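Local coordinates for protein Maltose/maltodextrin transport permease homologue (Bdellovibrio bacteriovorus HD100, PDB 6FFL) that binds maltotriose in its MalE solute-binding domain, which is fused to the transporter subunit MalF, and probably serves in maltodextrin uptake, at residues E44-S47 with S48-A52; G70-T74 with M75-R79; A219-L222 with F223-K227; W238-Y241 with Q242-K245. One frame throughout, in Å; residues are numbered along the deposited sequence. Where two conformers were deposited one is given.

In the fold
Four short-range contacts, met in series along the chain with none nested or crossing, illustrate how helical turns and helix ends are finished in a two-lobed solute-binding domain. Contact 1 lies within helix 42-54, and contact 2 turns the chain out of helix 69-74 into the following loop. These two touch where Phe49 and Gln50 meet Phe72, Pro71 and Ile77, beside the sheet holding strands 4-9 and 61-65. Contact 3 ends helix 216-224 and contact 4 ends helix 238-243; both pack on the sheet of strands 116-121 and 228-234, and touch where Asn220, Phe223 and Lys224 meet Tyr241. The two pairs stand well apart: contacts 1 and 3 have centres about 30 Å from each other.

Contact 1 of 4, residues E44-S47 with S48-A52; sequences ELRS and SFQSA
Helix 42-54 of the periplasmic binding-protein fold reaches the maltotriose pocket through Arg46, and the turns from Glu44 to Ser48 and from Arg46 to Gln50 show side chains folding back onto the carbonyls of the preceding turn. Glu44 O is gripped twice by one residue: Ser48 N donates to it at 2.8 Å and Ser48 OG at 2.9 Å, the two coming from opposite faces of the carbonyl plane. With chi1 at 77°, the hydroxyl is set between backbone N and carbonyl carbon, from where it can turn back down the helix. Arg40 NH1 also bonds to Ser48 OG, so the hydroxyl links the preceding loop to the helix.

Two residues further on, Gln50 N donates to Arg46 O at 3.0 Å, and the Gln50 side chain folds back over the same oxygen, its CG only 3.1 Å from Arg46 O. The two long side chains lie alongside each other and point the same way, yet their flat ends are turned 79° apart. Arg46, whose side chain touches a bound glucose unit, has its strongest polar partner in Glu43, a salt bridge through NH1 that probably helps to settle the guanidinium at the pocket wall. Phe72 of helix 69-74 touches the side chains of both Arg46 and Gln50 and also meets the ring of Phe49, with the planes at about 45°. A water completes the pairing: it lies at the edge of the guanidinium, in its plane, accepting from Arg46 NE at 3.0 Å and, weakly, from Gln50 NE2 at 3.2 Å.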
loop_
_atom_site.group_PDB
_atom_site.type_symbol
_atom_site.label_atom_id
_atom_site.label_comp_id
_atom_site.label_asym_id
_atom_site.label_seq_id
_atom_site.Cartn_x
_atom_site.Cartn_y
_atom_site.Cartn_z
ATOM N N GLU A 44 12.168 -3.018 -3.906
ATOM C CA GLU A 44 13.436 -3.713 -3.699
ATOM C C GLU A 44 13.270 -4.943 -2.816
ATOM O O GLU A 44 14.005 -5.928 -2.976
ATOM C CB GLU A 44 14.459 -2.752 -3.091
ATOM C CG GLU A 44 15.819 -3.370 -2.797
ATOM C CD GLU A 44 16.747 -2.409 -2.063
ATOM O OE1 GLU A 44 16.491 -1.184 -2.096
ATOM O OE2 GLU A 44 17.730 -2.881 -1.448
ATOM N N LEU A 45 12.331 -4.905 -1.867
ATOM C CA LEU A 45 12.064 -6.090 -1.059
ATOM C C LEU A 45 11.621 -7.256 -1.936
ATOM O O LEU A 45 12.112 -8.387 -1.792
ATOM C CB LEU A 45 11.004 -5.775 -0.005
ATOM C CG LEU A 45 10.563 -6.999 0.802
ATOM C CD1 LEU A 45 11.625 -7.399 1.832
ATOM C CD2 LEU A 45 9.260 -6.723 1.475
ATOM N N ARG A 46 10.697 -6.995 -2.863
ATOM C CA ARG A 46 10.250 -8.050 -3.767
ATOM C C ARG A 46 11.409 -8.597 -4.584
ATOM O O ARG A 46 11.633 -9.812 -4.626
ATOM C CB ARG A 46 9.144 -7.535 -4.690
ATOM C CG ARG A 46 8.673 -8.582 -5.712
ATOM C CD ARG A 46 7.739 -7.973 -6.744
ATOM N NE ARG A 46 8.439 -7.017 -7.603
ATOM C CZ ARG A 46 8.320 -5.695 -7.512
ATOM N NH1 ARG A 46 7.531 -5.150 -6.591
ATOM N NH2 ARG A 46 8.986 -4.918 -8.355
ATOM N N SER A 47 12.163 -7.717 -5.247
ATOM C CA SER A 47 13.190 -8.205 -6.158
ATOM C C SER A 47 14.348 -8.849 -5.396
ATOM O O SER A 47 14.903 -9.859 -5.844
ATOM C CB SER A 47 13.671 -7.063 -7.059
ATOM O OG SER A 47 14.360 -6.081 -6.315
ATOM N N SER A 48 14.713 -8.306 -4.232
ATOM C CA SER A 48 15.838 -8.876 -3.486
ATOM C C SER A 48 15.460 -10.206 -2.825
ATOM O O SER A 48 16.281 -11.133 -2.777
ATOM C CB SER A 48 16.371 -7.855 -2.469
ATOM O OG SER A 48 15.550 -7.738 -1.317
ATOM N N PHE A 49 14.223 -10.339 -2.336
ATOM C CA PHE A 49 13.805 -11.640 -1.823
ATOM C C PHE A 49 13.783 -12.681 -2.937
ATOM O O PHE A 49 14.249 -13.816 -2.751
ATOM C CB PHE A 49 12.436 -11.565 -1.137
ATOM C CG PHE A 49 12.030 -12.887 -0.528
ATOM C CD1 PHE A 49 12.565 -13.291 0.690
ATOM C CD2 PHE A 49 11.179 -13.747 -1.200
ATOM C CE1 PHE A 49 12.240 -14.526 1.232
ATOM C CE2 PHE A 49 10.844 -14.984 -0.662
ATOM C CZ PHE A 49 11.382 -15.374 0.557
ATOM N N GLN A 50 13.256 -12.312 -4.109
ATOM C CA GLN A 50 13.228 -13.259 -5.220
ATOM C C GLN A 50 14.640 -13.709 -5.579
ATOM O O GLN A 50 14.901 -14.907 -5.743
ATOM C CB GLN A 50 12.529 -12.631 -6.432
ATOM C CG GLN A 50 11.046 -12.376 -6.214
ATOM C CD GLN A 50 10.342 -11.791 -7.432
ATOM O OE1 GLN A 50 9.147 -11.992 -7.625
ATOM N NE2 GLN A 50 11.088 -11.062 -8.256
ATOM N N SER A 51 15.568 -12.754 -5.691
ATOM C CA SER A 51 16.936 -13.084 -6.074
ATOM C C SER A 51 17.612 -13.946 -5.016
ATOM O O SER A 51 18.257 -14.949 -5.335
ATOM C CB SER A 51 17.733 -11.802 -6.311
ATOM O OG SER A 51 19.109 -12.084 -6.465
ATOM N N ALA A 52 17.462 -13.575 -3.742
ATOM C CA ALA A 52 18.119 -14.323 -2.677
ATOM C C ALA A 52 17.559 -15.735 -2.564
ATOM O O ALA A 52 18.319 -16.697 -2.409
ATOM C CB ALA A 52 17.982 -13.584 -1.348
HETATM O O HOH W 1 10.159 -8.395 -9.697
#

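Contact 2 of 4, residues G70-T74 with M75-R79; sequences GPFAT and MGIVR. With PT (platinum (II) ion), chain E.
Two first torsions bring Phe72 and Ile77 together: Phe72 has CG opposite its carbonyl carbon (chi1 -73°), while Ile77 has CG1 tucked between backbone N and carbonyl carbon (chi1 61°). The tip of the isoleucine therefore comes back to the ring, with Ile77 CD1 3.9 Å from Phe72 CD1, the two side chains meeting at a slant. Val78 closes in on the base of the same phenylalanine, its CG2 3.7 Å from Phe72 CB. Ile77 also packs on Phe49 and Ala53, so the apolar cluster extends to helix 42-54.

On the exposed side, Met75 CG passes 3.1 Å from Pro71 O, and the chain bends at the next torsion to present its thioether to metal. Met75 SD binds platinum at 2.3 Å, a soft donor suited to a soft ion; Met54 supplies a second sulfur and a water a further ligand. Another water joins the helix end to the departing chain, donating to Ala73 O and to Val78 O.

Gly76 takes a positive phi of 67°, which turns the chain out of the helix. Ile77 N then donates to Phe72 O at 3.1 Å, and inside that bond Gly76 N reaches Ala73 O at 2.9 Å from well above the carbonyl plane. Together with the apolar closure around Phe72, these nested bonds form the Schellman motif that ends helix 69-74.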
loop_
_atom_site.group_PDB
_atom_site.type_symbol
_atom_site.label_atom_id
_atom_site.label_comp_id
_atom_site.label_asym_id
_atom_site.label_seq_id
_atom_site.Cartn_x
_atom_site.Cartn_y
_atom_site.Cartn_z
ATOM N N GLY A 70 1.497 -13.954 -5.450
ATOM C CA GLY A 70 1.495 -14.562 -6.767
ATOM C C GLY A 70 2.882 -14.898 -7.273
ATOM O O GLY A 70 3.188 -16.054 -7.586
ATOM N N PRO A 71 3.751 -13.887 -7.370
ATOM C CA PRO A 71 5.124 -14.155 -7.821
ATOM C C PRO A 71 5.883 -15.082 -6.889
ATOM O O PRO A 71 6.564 -16.003 -7.356
ATOM C CB PRO A 71 5.754 -12.758 -7.873
ATOM C CG PRO A 71 4.588 -11.822 -8.061
ATOM C CD PRO A 71 3.473 -12.438 -7.261
ATOM N N PHE A 72 5.783 -14.863 -5.577
ATOM C CA PHE A 72 6.532 -15.697 -4.644
ATOM C C PHE A 72 6.072 -17.143 -4.727
ATOM O O PHE A 72 6.892 -18.069 -4.730
ATOM C CB PHE A 72 6.369 -15.199 -3.204
ATOM C CG PHE A 72 7.111 -13.920 -2.882
ATOM C CD1 PHE A 72 7.852 -13.248 -3.845
ATOM C CD2 PHE A 72 7.056 -13.395 -1.589
ATOM C CE1 PHE A 72 8.525 -12.063 -3.530
ATOM C CE2 PHE A 72 7.726 -12.214 -1.257
ATOM C CZ PHE A 72 8.462 -11.543 -2.236
ATOM N N ALA A 73 4.753 -17.360 -4.777
ATOM C CA ALA A 73 4.248 -18.730 -4.791
ATOM C C ALA A 73 4.566 -19.428 -6.105
ATOM O O ALA A 73 5.007 -20.589 -6.110
ATOM C CB ALA A 73 2.743 -18.740 -4.527
ATOM N N THR A 74 4.362 -18.742 -7.235
ATOM C CA THR A 74 4.608 -19.404 -8.515
ATOM C C THR A 74 6.084 -19.700 -8.750
ATOM O O THR A 74 6.398 -20.622 -9.513
ATOM C CB THR A 74 4.053 -18.579 -9.689
ATOM O OG1 THR A 74 4.726 -17.322 -9.777
ATOM C CG2 THR A 74 2.575 -18.347 -9.529
ATOM N N MET A 75 6.991 -18.955 -8.118
ATOM C CA MET A 75 8.420 -19.253 -8.184
ATOM C C MET A 75 8.843 -20.317 -7.179
ATOM O O MET A 75 10.022 -20.695 -7.154
ATOM C CB MET A 75 9.240 -17.982 -7.942
ATOM C CG MET A 75 9.021 -16.867 -8.955
ATOM S SD MET A 75 9.924 -17.098 -10.490
ATOM C CE MET A 75 9.711 -15.491 -11.265
ATOM N N GLY A 76 7.916 -20.795 -6.354
ATOM C CA GLY A 76 8.208 -21.817 -5.366
ATOM C C GLY A 76 9.133 -21.374 -4.252
ATOM O O GLY A 76 9.852 -22.203 -3.695
ATOM N N ILE A 77 9.140 -20.090 -3.898
ATOM C CA ILE A 77 10.097 -19.615 -2.908
ATOM C C ILE A 77 9.460 -19.320 -1.553
ATOM O O ILE A 77 10.174 -18.903 -0.630
ATOM C CB ILE A 77 10.881 -18.390 -3.422
ATOM C CG1 ILE A 77 9.933 -17.226 -3.729
ATOM C CG2 ILE A 77 11.733 -18.795 -4.638
ATOM C CD1 ILE A 77 10.654 -15.941 -4.215
ATOM N N VAL A 78 8.153 -19.531 -1.389
ATOM C CA VAL A 78 7.527 -19.426 -0.074
ATOM C C VAL A 78 6.658 -20.651 0.174
ATOM O O VAL A 78 6.162 -21.286 -0.765
ATOM C CB VAL A 78 6.686 -18.144 0.087
ATOM C CG1 VAL A 78 7.605 -16.919 0.132
ATOM C CG2 VAL A 78 5.635 -18.044 -1.025
ATOM N N ARG A 79 6.463 -20.974 1.458
ATOM C CA ARG A 79 5.787 -22.212 1.866
ATOM C C ARG A 79 4.285 -21.988 2.026
ATOM O O ARG A 79 3.869 -20.955 2.559
ATOM C CB ARG A 79 6.338 -22.713 3.196
ATOM C CG ARG A 79 7.835 -22.928 3.217
ATOM C CD ARG A 79 8.321 -23.267 4.622
ATOM N NE ARG A 79 9.679 -23.804 4.576
ATOM C CZ ARG A 79 9.989 -25.080 4.746
ATOM N NH1 ARG A 79 9.039 -25.972 5.014
ATOM N NH2 ARG A 79 11.258 -25.459 4.669
HETATM PT PT PT E . 12.125 -17.030 -9.807
HETATM O O HOH W 2 5.553 -21.990 -3.381
HETATM O O HOH W 3 11.794 -15.469 -8.399
#

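Contact 3 of 4, residues A219-L222 with F223-K227; sequences ANAL and FKENK
Lys224 runs back along its helix toward Asn220, and its methylenes follow one carbonyl oxygen almost step by step. CB lies 3.6 Å from Asn220 O; CG comes to 3.4 Å from Asn220 O and also packs on the ring of Tyr241. CG lies beside the backbone N (chi1 -73°), which brings CG and CD back to the same oxygen, CD also lying 3.8 Å from Asn220 ND2; the bend at chi3 (69°) then turns CE and NZ. NZ ends 4.0 Å from Asn220 ND2, two donor groups merely lying near each other. The amide has partners of its own: ND2 makes a weak bond to Glu217 OE1, and OD1 is probably in a weak hydrogen bond with Tyr241 OH.

Beyond Lys224 the helix stops in a Schellman motif. Asn226 takes positive phi (60°), allowing Lys227 N to donate to Leu222 O at 2.8 Å, nearly along the carbonyl direction, while Asn226 N bonds weakly to Phe223 O. The Asn226 side chain is held from outside, with Asn121 ND2 bonded to its OD1, so the turn is tied to the end of strand 116-121.

Around this cap the side chains cross the last turn. Leu222 and Lys227 meet at about a right angle, with Leu222 CD2 3.7 Å from Lys227 CB. Glu225 folds back across Ala221, its OE2 3.7 Å from Ala221 CB. Its other oxygen, OE1, faces Lys227 NZ at 3.4 Å in a long salt bridge on the outer side of the turn.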
loop_
_atom_site.group_PDB
_atom_site.type_symbol
_atom_site.label_atom_id
_atom_site.label_comp_id
_atom_site.label_asym_id
_atom_site.label_seq_id
_atom_site.Cartn_x
_atom_site.Cartn_y
_atom_site.Cartn_z
ATOM N N ALA A 219 6.170 14.409 -1.068
ATOM C CA ALA A 219 4.794 14.619 -0.612
ATOM C C ALA A 219 4.696 14.453 0.897
ATOM O O ALA A 219 4.019 15.233 1.577
ATOM C CB ALA A 219 3.838 13.654 -1.319
ATOM N N ASN A 220 5.390 13.448 1.432
ATOM C CA ASN A 220 5.414 13.193 2.868
ATOM C C ASN A 220 5.957 14.394 3.633
ATOM O O ASN A 220 5.339 14.872 4.591
ATOM C CB ASN A 220 6.271 11.951 3.128
ATOM C CG ASN A 220 6.100 11.391 4.521
ATOM O OD1 ASN A 220 4.991 11.162 4.979
ATOM N ND2 ASN A 220 7.216 11.145 5.197
ATOM N N ALA A 221 7.119 14.901 3.211
ATOM C CA ALA A 221 7.715 16.054 3.881
ATOM C C ALA A 221 6.830 17.289 3.768
ATOM O O ALA A 221 6.635 18.013 4.752
ATOM C CB ALA A 221 9.099 16.345 3.303
ATOM N N LEU A 222 6.304 17.564 2.573
ATOM C CA LEU A 222 5.496 18.768 2.397
ATOM C C LEU A 222 4.279 18.756 3.317
ATOM O O LEU A 222 3.912 19.793 3.885
ATOM C CB LEU A 222 5.069 18.918 0.937
ATOM C CG LEU A 222 6.185 19.315 -0.049
ATOM C CD1 LEU A 222 5.723 19.161 -1.486
ATOM C CD2 LEU A 222 6.689 20.736 0.200
ATOM N N PHE A 223 3.643 17.590 3.477
ATOM C CA PHE A 223 2.488 17.497 4.368
ATOM C C PHE A 223 2.900 17.677 5.829
ATOM O O PHE A 223 2.223 18.380 6.587
ATOM C CB PHE A 223 1.773 16.154 4.161
ATOM C CG PHE A 223 0.391 16.098 4.765
ATOM C CD1 PHE A 223 -0.629 16.911 4.279
ATOM C CD2 PHE A 223 0.110 15.229 5.819
ATOM C CE1 PHE A 223 -1.921 16.863 4.833
ATOM C CE2 PHE A 223 -1.177 15.172 6.383
ATOM C CZ PHE A 223 -2.193 15.991 5.891
ATOM N N LYS A 224 4.013 17.059 6.239
ATOM C CA LYS A 224 4.470 17.207 7.616
ATOM C C LYS A 224 4.877 18.643 7.924
ATOM O O LYS A 224 4.768 19.082 9.074
ATOM C CB LYS A 224 5.649 16.271 7.884
ATOM C CG LYS A 224 5.253 14.809 7.989
ATOM C CD LYS A 224 6.413 13.888 7.677
ATOM C CE LYS A 224 7.479 13.944 8.757
ATOM N NZ LYS A 224 8.599 13.007 8.445
ATOM N N GLU A 225 5.350 19.382 6.922
ATOM C CA GLU A 225 5.894 20.717 7.117
ATOM C C GLU A 225 4.867 21.816 6.880
ATOM O O GLU A 225 5.251 22.976 6.701
ATOM C CB GLU A 225 7.109 20.917 6.208
ATOM C CG GLU A 225 8.274 19.999 6.574
ATOM C CD GLU A 225 9.297 19.865 5.470
ATOM O OE1 GLU A 225 9.207 20.617 4.476
ATOM O OE2 GLU A 225 10.188 19.002 5.599
ATOM N N ASN A 226 3.576 21.476 6.862
ATOM C CA ASN A 226 2.503 22.450 6.651
ATOM C C ASN A 226 2.629 23.151 5.304
ATOM O O ASN A 226 2.250 24.317 5.165
ATOM C CB ASN A 226 2.457 23.486 7.781
ATOM C CG ASN A 226 2.266 22.850 9.133
ATOM O OD1 ASN A 226 1.398 21.994 9.305
ATOM N ND2 ASN A 226 3.066 23.272 10.110
ATOM N N LYS A 227 3.175 22.460 4.305
ATOM C CA LYS A 227 3.327 23.028 2.971
ATOM C C LYS A 227 2.421 22.359 1.945
ATOM O O LYS A 227 2.560 22.621 0.746
ATOM C CB LYS A 227 4.788 22.948 2.523
ATOM C CG LYS A 227 5.741 23.748 3.403
ATOM C CD LYS A 227 7.158 23.762 2.833
ATOM C CE LYS A 227 8.062 24.702 3.617
ATOM N NZ LYS A 227 8.771 24.005 4.729
#

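Contact 4 of 4, residues W238-Y241 with Q242-K245; sequences WGDY and QQAK
Trp238 O takes the amide hydrogen of Gln242 N at 3.0 Å, in a nearly straight bond that approaches along the carbonyl direction. The Gln242 side chain, its CG beside the backbone N (chi1 -76°), is carried back over this oxygen: CG lies 3.5 Å from Trp238 O, and the chain runs on extended until OE1 comes 3.9 Å from Gly239 CA. The next two residues repeat the backbone pattern, Gln243 N reaching Gly239 O and Ala244 N reaching Asp240 O. Ala244 also sets its methyl 3.4 Å from Asp240 O, close against the last turn.

Here helix 238-243 gives way to a Schellman motif. Lys245 adopts positive phi (62°), and its N donates to Gln242 O at 3.0 Å, turning the chain toward strand 248-251.

The aromatic side chains of Trp238 and Tyr241 lead away from this end and into the fold. Trp238 packs on Met117 and Ile250. Tyr241 meets Phe223 in an edge-to-face pair and bonds through OH to Asn233 ND2. Asp240, for its part, faces the other lobe, where its OD2 accepts from Gly14 N at the start of helix 13-29.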
loop_
_atom_site.group_PDB
_atom_site.type_symbol
_atom_site.label_atom_id
_atom_site.label_comp_id
_atom_site.label_asym_id
_atom_site.label_seq_id
_atom_site.Cartn_x
_atom_site.Cartn_y
_atom_site.Cartn_z
ATOM N N TRP A 238 -0.446 7.032 8.867
ATOM C CA TRP A 238 -1.127 7.729 9.958
ATOM C C TRP A 238 -0.204 7.935 11.151
ATOM O O TRP A 238 -0.155 9.024 11.737
ATOM C CB TRP A 238 -2.349 6.935 10.403
ATOM C CG TRP A 238 -3.460 6.843 9.398
ATOM C CD1 TRP A 238 -3.665 7.637 8.299
ATOM C CD2 TRP A 238 -4.536 5.906 9.424
ATOM N NE1 TRP A 238 -4.806 7.239 7.638
ATOM C CE2 TRP A 238 -5.366 6.186 8.321
ATOM C CE3 TRP A 238 -4.881 4.853 10.279
ATOM C CZ2 TRP A 238 -6.510 5.437 8.037
ATOM C CZ3 TRP A 238 -6.027 4.118 10.003
ATOM C CH2 TRP A 238 -6.825 4.412 8.888
ATOM N N GLY A 239 0.513 6.881 11.545
ATOM C CA GLY A 239 1.329 6.969 12.746
ATOM C C GLY A 239 2.391 8.041 12.640
ATOM O O GLY A 239 2.637 8.787 13.589
ATOM N N ASP A 240 3.011 8.155 11.471
ATOM C CA ASP A 240 4.082 9.128 11.319
ATOM C C ASP A 240 3.559 10.556 11.253
ATOM O O ASP A 240 4.239 11.472 11.731
ATOM C CB ASP A 240 4.921 8.764 10.101
ATOM C CG ASP A 240 5.917 7.652 10.420
ATOM O OD1 ASP A 240 6.772 7.855 11.307
ATOM O OD2 ASP A 240 5.815 6.558 9.844
ATOM N N TYR A 241 2.351 10.779 10.717
ATOM C CA TYR A 241 1.801 12.133 10.785
ATOM C C TYR A 241 1.383 12.495 12.203
ATOM O O TYR A 241 1.536 13.653 12.610
ATOM C CB TYR A 241 0.630 12.306 9.807
ATOM C CG TYR A 241 1.085 12.109 8.373
ATOM C CD1 TYR A 241 2.270 12.676 7.924
ATOM C CD2 TYR A 241 0.349 11.327 7.489
ATOM C CE1 TYR A 241 2.715 12.478 6.623
ATOM C CE2 TYR A 241 0.785 11.119 6.193
ATOM C CZ TYR A 241 1.964 11.687 5.766
ATOM O OH TYR A 241 2.406 11.474 4.485
ATOM N N GLN A 242 0.885 11.523 12.975
ATOM C CA GLN A 242 0.576 11.775 14.382
ATOM C C GLN A 242 1.832 12.135 15.163
ATOM O O GLN A 242 1.831 13.083 15.959
ATOM C CB GLN A 242 -0.110 10.550 14.994
ATOM C CG GLN A 242 -1.567 10.400 14.584
ATOM C CD GLN A 242 -2.119 9.020 14.875
ATOM O OE1 GLN A 242 -1.385 8.105 15.260
ATOM N NE2 GLN A 242 -3.423 8.862 14.690
ATOM N N GLN A 243 2.920 11.396 14.941
ATOM C CA GLN A 243 4.167 11.696 15.639
ATOM C C GLN A 243 4.706 13.061 15.236
ATOM O O GLN A 243 5.314 13.763 16.053
ATOM C CB GLN A 243 5.208 10.609 15.364
ATOM C CG GLN A 243 6.439 10.697 16.270
ATOM C CD GLN A 243 7.505 9.669 15.922
ATOM O OE1 GLN A 243 7.198 8.560 15.480
ATOM N NE2 GLN A 243 8.768 10.037 16.118
ATOM N N ALA A 244 4.495 13.453 13.979
ATOM C CA ALA A 244 4.906 14.762 13.489
ATOM C C ALA A 244 3.947 15.873 13.895
ATOM O O ALA A 244 4.134 17.016 13.467
ATOM C CB ALA A 244 5.044 14.727 11.967
ATOM N N LYS A 245 2.928 15.558 14.696
ATOM C CA LYS A 245 1.983 16.535 15.232
ATOM C C LYS A 245 1.190 17.242 14.137
ATOM O O LYS A 245 0.810 18.406 14.280
ATOM C CB LYS A 245 2.696 17.548 16.138
ATOM C CG LYS A 245 3.217 16.926 17.434
ATOM C CD LYS A 245 4.043 17.913 18.259
ATOM C CE LYS A 245 4.659 17.230 19.476
ATOM N NZ LYS A 245 5.503 18.161 20.279
#